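Local coordinates for N-formylglutamate amidohydrolase (Ralstonia eutropha, PDB 2Q7S), which probably acts as a zinc-dependent hydrolase of the N-formylglutamate amidohydrolase family, cleaving amide bonds, at residues A74-L88 against R139-A151. Numbering follows the deposited sequence. Where two conformers were deposited one is given.
Sequences AATFPRVYIDPNRML and RRINRYYRPYHAA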
ATOM      1  N   ALA A  74      -2.222   6.194  -6.778  1.00 15.11           N
ATOM      2  CA  ALA A  74      -2.824   4.877  -6.723  1.00 16.75           C
ATOM      3  C   ALA A  74      -2.621   4.055  -8.000  1.00 15.47           C
ATOM      4  O   ALA A  74      -2.801   4.572  -9.112  1.00 18.49           O
ATOM      5  CB  ALA A  74      -4.296   5.017  -6.375  1.00 14.89           C
ATOM      6  N   ALA A  75      -2.275   2.772  -7.828  1.00 15.41           N
ATOM      7  CA  ALA A  75      -2.140   1.814  -8.946  1.00 16.66           C
ATOM      8  C   ALA A  75      -3.471   1.437  -9.610  1.00 13.53           C
ATOM      9  O   ALA A  75      -4.481   1.240  -8.931  1.00 15.01           O
ATOM     10  CB  ALA A  75      -1.436   0.537  -8.489  1.00 13.53           C
ATOM     11  N   THR A  76      -3.492   1.333 -10.931  1.00 14.85           N
ATOM     12  CA  THR A  76      -4.717   0.920 -11.630  1.00 16.46           C
ATOM     13  C   THR A  76      -4.628  -0.574 -12.018  1.00 17.03           C
ATOM     14  O   THR A  76      -5.636  -1.235 -12.253  1.00 18.93           O
ATOM     15  CB  THR A  76      -5.019   1.775 -12.901  1.00 17.63           C
ATOM     16  OG1 THR A  76      -3.885   1.765 -13.735  1.00 17.36           O
ATOM     17  CG2 THR A  76      -5.361   3.243 -12.586  1.00 12.80           C
ATOM     18  N   PHE A  77      -3.408  -1.093 -12.059  1.00 19.16           N
ATOM     19  CA  PHE A  77      -3.174  -2.500 -12.324  1.00 18.11           C
ATOM     20  C   PHE A  77      -3.281  -3.277 -11.027  1.00 17.28           C
ATOM     21  O   PHE A  77      -3.053  -2.704  -9.953  1.00 13.06           O
ATOM     22  CB  PHE A  77      -1.815  -2.730 -12.949  1.00 15.97           C
ATOM     23  CG  PHE A  77      -0.693  -2.140 -12.187  1.00 21.69           C
ATOM     24  CD1 PHE A  77      -0.329  -0.794 -12.407  1.00 17.27           C
ATOM     25  CD2 PHE A  77       0.011  -2.888 -11.244  1.00 11.84           C
ATOM     26  CE1 PHE A  77       0.625  -0.204 -11.702  1.00 16.19           C
ATOM     27  CE2 PHE A  77       1.030  -2.277 -10.544  1.00 10.98           C
ATOM     28  CZ  PHE A  77       1.354  -0.961 -10.779  1.00 20.12           C
ATOM     29  N   PRO A  78      -3.544  -4.593 -11.121  1.00 15.71           N
ATOM     30  CA  PRO A  78      -3.699  -5.362  -9.906  1.00 15.08           C
ATOM     31  C   PRO A  78      -2.360  -5.776  -9.317  1.00 14.33           C
ATOM     32  O   PRO A  78      -1.412  -6.127 -10.051  1.00 11.84           O
ATOM     33  CB  PRO A  78      -4.538  -6.574 -10.345  1.00 15.07           C
ATOM     34  CG  PRO A  78      -4.729  -6.427 -11.871  1.00 19.11           C
ATOM     35  CD  PRO A  78      -3.706  -5.450 -12.316  1.00 18.96           C
ATOM     36  N   ARG A  79      -2.279  -5.751  -7.988  1.00 12.21           N
ATOM     37  CA  ARG A  79      -1.065  -6.158  -7.306  1.00 13.45           C
ATOM     38  C   ARG A  79      -0.701  -7.622  -7.517  1.00 15.39           C
ATOM     39  O   ARG A  79       0.480  -7.961  -7.353  1.00 14.09           O
ATOM     40  CB  ARG A  79      -1.128  -5.832  -5.812  1.00 13.81           C
ATOM     41  CG  ARG A  79      -2.081  -6.625  -5.020  1.00 14.65           C
ATOM     42  CD  ARG A  79      -1.458  -7.854  -4.425  1.00 24.59           C
ATOM     43  NE  ARG A  79      -0.535  -7.641  -3.324  1.00 22.62           N
ATOM     44  CZ  ARG A  79      -0.821  -7.678  -2.023  1.00 30.39           C
ATOM     45  NH1 ARG A  79      -2.055  -7.858  -1.589  1.00 40.76           N
ATOM     46  NH2 ARG A  79       0.151  -7.522  -1.142  1.00 30.75           N
ATOM     47  N   VAL A  80      -1.718  -8.470  -7.806  1.00 14.75           N
ATOM     48  CA  VAL A  80      -1.514  -9.878  -8.141  0.50 16.61           C
ATOM     49  C   VAL A  80      -0.895 -10.059  -9.533  1.00 16.19           C
ATOM     50  O   VAL A  80      -0.442 -11.157  -9.877  1.00 17.86           O
ATOM     51  CB  VAL A  80      -2.831 -10.686  -8.067  0.50 15.85           C
ATOM     52  CG1 VAL A  80      -2.596 -12.116  -8.514  0.50 17.89           C
ATOM     53  CG2 VAL A  80      -3.400 -10.643  -6.641  0.50 16.14           C
ATOM     54  N   TYR A  81      -0.893  -8.992 -10.328  1.00 15.71           N
ATOM     55  CA  TYR A  81      -0.207  -8.953 -11.628  1.00 16.01           C
ATOM     56  C   TYR A  81       1.244  -8.525 -11.471  1.00 17.25           C
ATOM     57  O   TYR A  81       2.183  -9.211 -11.924  1.00 14.45           O
ATOM     58  CB  TYR A  81      -0.940  -8.015 -12.553  1.00 13.56           C
ATOM     59  CG  TYR A  81      -0.402  -7.903 -13.961  1.00 18.43           C
ATOM     60  CD1 TYR A  81      -0.594  -8.930 -14.893  1.00 15.62           C
ATOM     61  CD2 TYR A  81       0.255  -6.750 -14.381  1.00 18.81           C
ATOM     62  CE1 TYR A  81      -0.152  -8.806 -16.203  1.00 17.82           C
ATOM     63  CE2 TYR A  81       0.742  -6.642 -15.686  1.00 21.40           C
ATOM     64  CZ  TYR A  81       0.509  -7.649 -16.596  1.00 16.18           C
ATOM     65  OH  TYR A  81       0.955  -7.529 -17.895  1.00 20.88           O
ATOM     66  N   ILE A  82       1.439  -7.373 -10.837  1.00 13.67           N
ATOM     67  CA  ILE A  82       2.720  -7.026 -10.292  1.00 13.16           C
ATOM     68  C   ILE A  82       2.503  -6.135  -9.099  1.00 11.91           C
ATOM     69  O   ILE A  82       1.606  -5.300  -9.099  1.00 11.38           O
ATOM     70  CB  ILE A  82       3.649  -6.414 -11.350  1.00 16.49           C
ATOM     71  CG1 ILE A  82       5.054  -6.213 -10.770  1.00 11.96           C
ATOM     72  CG2 ILE A  82       3.047  -5.159 -11.996  1.00 12.90           C
ATOM     73  CD1 ILE A  82       6.148  -5.874 -11.894  1.00  9.01           C
ATOM     74  N   ASP A  83       3.290  -6.355  -8.061  1.00 12.73           N
ATOM     75  CA  ASP A  83       3.050  -5.724  -6.760  1.00 14.61           C
ATOM     76  C   ASP A  83       4.047  -4.591  -6.567  1.00 15.00           C
ATOM     77  O   ASP A  83       5.200  -4.875  -6.263  1.00 14.32           O
ATOM     78  CB  ASP A  83       3.250  -6.732  -5.652  1.00 13.68           C
ATOM     79  CG  ASP A  83       2.887  -6.199  -4.309  1.00 15.93           C
ATOM     80  OD1 ASP A  83       2.832  -4.961  -4.130  1.00 16.04           O
ATOM     81  OD2 ASP A  83       2.615  -7.037  -3.420  1.00 14.67           O
ATOM     82  N   PRO A  84       3.588  -3.323  -6.674  1.00 15.25           N
ATOM     83  CA  PRO A  84       4.537  -2.228  -6.497  1.00 18.29           C
ATOM     84  C   PRO A  84       5.164  -2.064  -5.116  1.00 15.56           C
ATOM     85  O   PRO A  84       6.103  -1.289  -5.018  1.00 17.31           O
ATOM     86  CB  PRO A  84       3.725  -0.971  -6.840  1.00 18.84           C
ATOM     87  CG  PRO A  84       2.426  -1.424  -7.319  1.00 16.44           C
ATOM     88  CD  PRO A  84       2.229  -2.818  -6.931  1.00 13.31           C
ATOM     89  N   ASN A  85       4.630  -2.738  -4.086  1.00 11.76           N
ATOM     90  CA  ASN A  85       5.177  -2.659  -2.736  1.00 12.12           C
ATOM     91  C   ASN A  85       6.248  -3.658  -2.506  1.00 11.61           C
ATOM     92  O   ASN A  85       6.661  -3.887  -1.362  1.00 20.59           O
ATOM     93  CB  ASN A  85       4.081  -2.848  -1.659  1.00 12.06           C
ATOM     94  CG  ASN A  85       3.942  -1.631  -0.771  1.00 15.41           C
ATOM     95  OD1 ASN A  85       4.275  -0.522  -1.187  1.00 17.03           O
ATOM     96  ND2 ASN A  85       3.556  -1.845   0.461  1.00 13.73           N
ATOM     97  N   ARG A  86       6.658  -4.362  -3.551  1.00 15.39           N
ATOM     98  CA  ARG A  86       7.792  -5.283  -3.391  1.00 13.64           C
ATOM     99  C   ARG A  86       8.942  -4.658  -4.120  1.00 14.16           C
ATOM    100  O   ARG A  86       8.755  -3.825  -5.005  1.00 16.33           O
ATOM    101  CB  ARG A  86       7.453  -6.665  -3.961  1.00 14.93           C
ATOM    102  CG  ARG A  86       6.270  -7.365  -3.271  1.00 18.16           C
ATOM    103  CD  ARG A  86       6.465  -7.589  -1.765  1.00 25.77           C
ATOM    104  NE  ARG A  86       5.338  -8.266  -1.146  1.00 26.23           N
ATOM    105  CZ  ARG A  86       4.261  -7.686  -0.587  1.00 38.32           C
ATOM    106  NH1 ARG A  86       4.085  -6.364  -0.553  1.00 28.59           N
ATOM    107  NH2 ARG A  86       3.306  -8.455  -0.063  1.00 40.11           N
HETATM  108  N   MSE A  87      10.134  -5.104  -3.763  1.00 18.59           N
HETATM  109  CA  MSE A  87      11.343  -4.759  -4.472  1.00 16.02           C
HETATM  110  C   MSE A  87      11.442  -5.575  -5.740  1.00 15.77           C
HETATM  111  O   MSE A  87      10.885  -6.654  -5.890  1.00 11.80           O
HETATM  112  CB  MSE A  87      12.574  -5.033  -3.580  1.00 19.29           C
HETATM  113  CG  MSE A  87      12.530  -4.380  -2.244  1.00 24.42           C
HETATM  114 SE   MSE A  87      12.779  -2.456  -2.454  0.75 32.39          SE
HETATM  115  CE  MSE A  87      11.060  -1.638  -2.246  1.00 17.89           C
ATOM    116  N   LEU A  88      12.230  -5.042  -6.656  1.00 16.34           N
ATOM    117  CA  LEU A  88      12.382  -5.581  -7.973  1.00 12.49           C
ATOM    118  C   LEU A  88      13.158  -6.877  -7.998  1.00 13.82           C
ATOM    119  O   LEU A  88      13.085  -7.596  -8.989  1.00 13.17           O
ATOM    120  CB  LEU A  88      13.069  -4.530  -8.862  1.00 12.73           C
ATOM    121  CG  LEU A  88      12.078  -3.553  -9.502  1.00 12.66           C
ATOM    122  CD1 LEU A  88      12.853  -2.677 -10.488  1.00 14.91           C
ATOM    123  CD2 LEU A  88      10.918  -4.289 -10.124  1.00 12.82           C
ATOM    124  N   ARG A 139       8.564  -6.999 -18.855  1.00 13.34           N
ATOM    125  CA  ARG A 139       7.592  -6.093 -19.451  1.00 14.35           C
ATOM    126  C   ARG A 139       6.577  -5.591 -18.450  1.00 14.93           C
ATOM    127  O   ARG A 139       6.233  -4.384 -18.433  1.00 16.56           O
ATOM    128  CB  ARG A 139       6.951  -6.736 -20.688  1.00 13.12           C
ATOM    129  CG  ARG A 139       7.925  -6.797 -21.850  1.00 18.32           C
ATOM    130  CD  ARG A 139       7.224  -7.107 -23.161  1.00 21.02           C
ATOM    131  NE  ARG A 139       6.753  -8.481 -23.202  1.00 21.01           N
ATOM    132  CZ  ARG A 139       7.438  -9.509 -23.693  1.00 22.35           C
ATOM    133  NH1 ARG A 139       8.648  -9.328 -24.211  1.00 22.11           N
ATOM    134  NH2 ARG A 139       6.899 -10.720 -23.661  1.00 21.99           N
ATOM    135  N   ARG A 140       6.125  -6.476 -17.553  1.00 16.54           N
ATOM    136  CA  ARG A 140       5.330  -6.013 -16.400  1.00 15.17           C
ATOM    137  C   ARG A 140       6.055  -4.914 -15.657  1.00 14.50           C
ATOM    138  O   ARG A 140       5.456  -3.866 -15.332  1.00 15.80           O
ATOM    139  CB  ARG A 140       4.966  -7.144 -15.382  1.00 12.25           C
ATOM    140  CG  ARG A 140       4.133  -8.219 -16.018  1.00 16.50           C
ATOM    141  CD  ARG A 140       3.590  -9.175 -15.025  1.00 15.15           C
ATOM    142  NE  ARG A 140       2.985 -10.342 -15.680  1.00 19.91           N
ATOM    143  CZ  ARG A 140       2.319 -11.280 -15.020  1.00 17.51           C
ATOM    144  NH1 ARG A 140       2.183 -11.176 -13.706  1.00 15.13           N
ATOM    145  NH2 ARG A 140       1.822 -12.329 -15.658  1.00 19.56           N
ATOM    146  N   ILE A 141       7.312  -5.168 -15.337  1.00 14.46           N
ATOM    147  CA  ILE A 141       8.096  -4.193 -14.579  1.00 15.35           C
ATOM    148  C   ILE A 141       8.162  -2.858 -15.310  1.00 14.19           C
ATOM    149  O   ILE A 141       7.896  -1.849 -14.706  1.00 11.47           O
ATOM    150  CB  ILE A 141       9.524  -4.687 -14.237  1.00 16.26           C
ATOM    151  CG1 ILE A 141       9.474  -5.828 -13.218  1.00 13.58           C
ATOM    152  CG2 ILE A 141      10.367  -3.510 -13.657  1.00 13.07           C
ATOM    153  CD1 ILE A 141      10.757  -6.662 -13.074  1.00 13.26           C
ATOM    154  N   ASN A 142       8.477  -2.857 -16.619  1.00 14.66           N
ATOM    155  CA  ASN A 142       8.617  -1.610 -17.369  1.00 15.86           C
ATOM    156  C   ASN A 142       7.315  -0.817 -17.540  1.00 14.69           C
ATOM    157  O   ASN A 142       7.309   0.401 -17.415  1.00 14.55           O
ATOM    158  CB  ASN A 142       9.240  -1.884 -18.755  1.00 12.87           C
ATOM    159  CG  ASN A 142      10.637  -2.392 -18.658  1.00 21.87           C
ATOM    160  OD1 ASN A 142      11.298  -2.163 -17.645  1.00 18.31           O
ATOM    161  ND2 ASN A 142      11.104  -3.089 -19.696  1.00 16.27           N
ATOM    162  N   ARG A 143       6.229  -1.521 -17.859  1.00 15.84           N
ATOM    163  CA  ARG A 143       4.979  -0.891 -18.184  1.00 17.99           C
ATOM    164  C   ARG A 143       4.172  -0.443 -16.970  1.00 16.81           C
ATOM    165  O   ARG A 143       3.444   0.524 -17.085  1.00 18.93           O
ATOM    166  CB  ARG A 143       4.110  -1.823 -19.022  1.00 19.93           C
ATOM    167  CG  ARG A 143       4.746  -2.279 -20.291  1.00 26.02           C
ATOM    168  CD  ARG A 143       4.003  -3.540 -20.842  1.00 29.66           C
ATOM    169  NE  ARG A 143       4.504  -3.963 -22.137  1.00 29.51           N
ATOM    170  CZ  ARG A 143       4.066  -5.026 -22.810  1.00 40.54           C
ATOM    171  NH1 ARG A 143       3.111  -5.798 -22.304  1.00 42.43           N
ATOM    172  NH2 ARG A 143       4.596  -5.324 -23.989  1.00 37.05           N
ATOM    173  N   TYR A 144       4.258  -1.157 -15.838  1.00 15.88           N
ATOM    174  CA  TYR A 144       3.409  -0.899 -14.709  1.00 13.33           C
ATOM    175  C   TYR A 144       4.193  -0.458 -13.462  1.00 10.65           C
ATOM    176  O   TYR A 144       3.907   0.580 -12.867  1.00 12.83           O
ATOM    177  CB  TYR A 144       2.483  -2.096 -14.424  1.00 11.14           C
ATOM    178  CG  TYR A 144       1.633  -2.510 -15.579  1.00 13.38           C
ATOM    179  CD1 TYR A 144       0.383  -1.969 -15.783  1.00 11.43           C
ATOM    180  CD2 TYR A 144       2.095  -3.439 -16.507  1.00 15.46           C
ATOM    181  CE1 TYR A 144      -0.379  -2.354 -16.856  1.00 14.02           C
ATOM    182  CE2 TYR A 144       1.332  -3.818 -17.579  1.00 15.00           C
ATOM    183  CZ  TYR A 144       0.114  -3.284 -17.743  1.00 15.02           C
ATOM    184  OH  TYR A 144      -0.622  -3.678 -18.799  1.00 13.70           O
ATOM    185  N   TYR A 145       5.182  -1.218 -13.061  1.00 10.58           N
ATOM    186  CA  TYR A 145       5.917  -0.914 -11.833  1.00  8.66           C
ATOM    187  C   TYR A 145       6.752   0.357 -11.908  1.00 11.74           C
ATOM    188  O   TYR A 145       6.669   1.217 -11.018  1.00 11.72           O
ATOM    189  CB  TYR A 145       6.829  -2.101 -11.511  1.00 10.62           C
ATOM    190  CG  TYR A 145       7.587  -2.007 -10.203  1.00 10.54           C
ATOM    191  CD1 TYR A 145       8.758  -1.264 -10.089  1.00 12.22           C
ATOM    192  CD2 TYR A 145       7.166  -2.711  -9.102  1.00 12.63           C
ATOM    193  CE1 TYR A 145       9.470  -1.234  -8.877  1.00 10.03           C
ATOM    194  CE2 TYR A 145       7.877  -2.690  -7.923  1.00  9.02           C
ATOM    195  CZ  TYR A 145       8.971  -1.930  -7.803  1.00  5.09           C
ATOM    196  OH  TYR A 145       9.651  -1.967  -6.583  1.00 12.81           O
ATOM    197  N   ARG A 146       7.574   0.470 -12.953  1.00 12.06           N
ATOM    198  CA  ARG A 146       8.509   1.585 -13.048  1.00 10.02           C
ATOM    199  C   ARG A 146       7.796   2.947 -13.105  1.00 12.14           C
ATOM    200  O   ARG A 146       8.182   3.868 -12.414  1.00 12.85           O
ATOM    201  CB  ARG A 146       9.465   1.395 -14.218  1.00 12.57           C
ATOM    202  CG  ARG A 146      10.519   0.247 -14.012  1.00 12.80           C
ATOM    203  CD  ARG A 146      11.650   0.389 -15.034  1.00  9.87           C
ATOM    204  NE  ARG A 146      12.341  -0.867 -15.235  1.00 18.75           N
ATOM    205  CZ  ARG A 146      13.341  -1.314 -14.485  1.00 17.65           C
ATOM    206  NH1 ARG A 146      13.751  -0.631 -13.449  1.00 18.18           N
ATOM    207  NH2 ARG A 146      13.903  -2.474 -14.772  1.00 21.94           N
ATOM    208  N   PRO A 147       6.753   3.090 -13.946  1.00 12.35           N
ATOM    209  CA  PRO A 147       5.966   4.328 -13.904  1.00 12.11           C
ATOM    210  C   PRO A 147       5.362   4.653 -12.568  1.00 11.88           C
ATOM    211  O   PRO A 147       5.438   5.810 -12.133  1.00 14.91           O
ATOM    212  CB  PRO A 147       4.877   4.071 -14.946  1.00 11.80           C
ATOM    213  CG  PRO A 147       5.455   3.147 -15.851  1.00 15.50           C
ATOM    214  CD  PRO A 147       6.268   2.220 -15.014  1.00 14.03           C
ATOM    215  N   TYR A 148       4.732   3.652 -11.931  1.00 14.38           N
ATOM    216  CA  TYR A 148       4.202   3.829 -10.611  1.00 13.84           C
ATOM    217  C   TYR A 148       5.293   4.320  -9.674  1.00 15.06           C
ATOM    218  O   TYR A 148       5.128   5.339  -8.978  1.00 11.60           O
ATOM    219  CB  TYR A 148       3.588   2.530 -10.077  1.00 13.72           C
ATOM    220  CG  TYR A 148       2.968   2.687  -8.696  1.00 16.59           C
ATOM    221  CD1 TYR A 148       1.643   3.053  -8.556  1.00 17.57           C
ATOM    222  CD2 TYR A 148       3.718   2.490  -7.538  1.00 14.10           C
ATOM    223  CE1 TYR A 148       1.070   3.218  -7.294  1.00 15.93           C
ATOM    224  CE2 TYR A 148       3.135   2.603  -6.289  1.00 12.22           C
ATOM    225  CZ  TYR A 148       1.819   3.004  -6.177  1.00 16.61           C
ATOM    226  OH  TYR A 148       1.218   3.153  -4.938  1.00 18.83           O
ATOM    227  N   HIS A 149       6.418   3.611  -9.625  1.00 13.19           N
ATOM    228  CA  HIS A 149       7.477   4.022  -8.702  1.00 16.04           C
ATOM    229  C   HIS A 149       8.168   5.341  -9.037  1.00 16.36           C
ATOM    230  O   HIS A 149       8.444   6.157  -8.113  1.00 14.33           O
ATOM    231  CB  HIS A 149       8.470   2.884  -8.405  1.00 16.92           C
ATOM    232  CG  HIS A 149       8.072   2.144  -7.183  1.00 27.50           C
ATOM    233  ND1 HIS A 149       8.555   2.473  -5.938  1.00 27.12           N
ATOM    234  CD2 HIS A 149       7.087   1.231  -6.981  1.00 37.08           C
ATOM    235  CE1 HIS A 149       7.921   1.752  -5.023  1.00 42.57           C
ATOM    236  NE2 HIS A 149       7.012   1.005  -5.625  1.00 26.58           N
ATOM    237  N   ALA A 150       8.379   5.620 -10.319  1.00 16.99           N
ATOM    238  CA  ALA A 150       8.835   6.976 -10.724  1.00 17.80           C
ATOM    239  C   ALA A 150       7.895   8.104 -10.199  1.00 18.08           C
ATOM    240  O   ALA A 150       8.379   9.158  -9.743  1.00 14.70           O
ATOM    241  CB  ALA A 150       9.016   7.096 -12.234  1.00 18.96           C
ATOM    242  N   ALA A 151       6.583   7.855 -10.217  1.00 17.10           N
ATOM    243  CA  ALA A 151       5.583   8.871  -9.787  1.00 19.16           C
ATOM    244  C   ALA A 151       5.734   9.058  -8.293  1.00 18.35           C
ATOM    245  O   ALA A 151       5.724  10.194  -7.827  1.00 15.29           O
ATOM    246  CB  ALA A 151       4.159   8.449 -10.110  1.00 16.67           C
TER
HETATM  247  O   HOH W   1       1.105 -12.876 -10.990  1.00 24.85           O
HETATM  248  O   HOH W   2       3.187  -6.530 -19.376  1.00 23.33           O
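The hydroxyl of Tyr145 gives its proton to the backbone carbonyl of Arg86, OH to O 2.6 Å, arriving in the carbonyl plane. The bond ties helix 134-163 to the loop that leaves strand 71-75 of the mixed central sheet and runs beside the zinc site. Tyrosine suits this place because its flat ring packs while its far end reaches the carbonyl of Arg86: Leu88 CD2 sits 3.7 Å from the centroid of the Tyr145 ring. One turn along the helix, His149 NE2 donates to Pro84 O in a bent bond, so short that its exact length is doubtful. Pro84, whose backbone nitrogen carries no hydrogen, sets CG over one face of the Tyr148 ring, toward the rim. Asp83 begins the type I turn here; its OD1 accepts from Asn85 N, closing an Asx turn, and also bonds zinc ligand His32, while OD2 takes an N-H from Arg79 NE and lies over the Arg86 guanidinium face, a pairing of charges alone. Nearer the helix start, arginine serves at Arg140 because one flat group can stack on Tyr81, planes 9° apart, while NH1 still meets a lone pair of Tyr81 O at 2.7 Å. With chi1 at -177°, Tyr81 offers that arginine a face and Tyr144 an edge, T-shaped; Asp40 holds its hydroxyl. Tyr144 CB stands 3.7 Å from the Phe77 ring centroid.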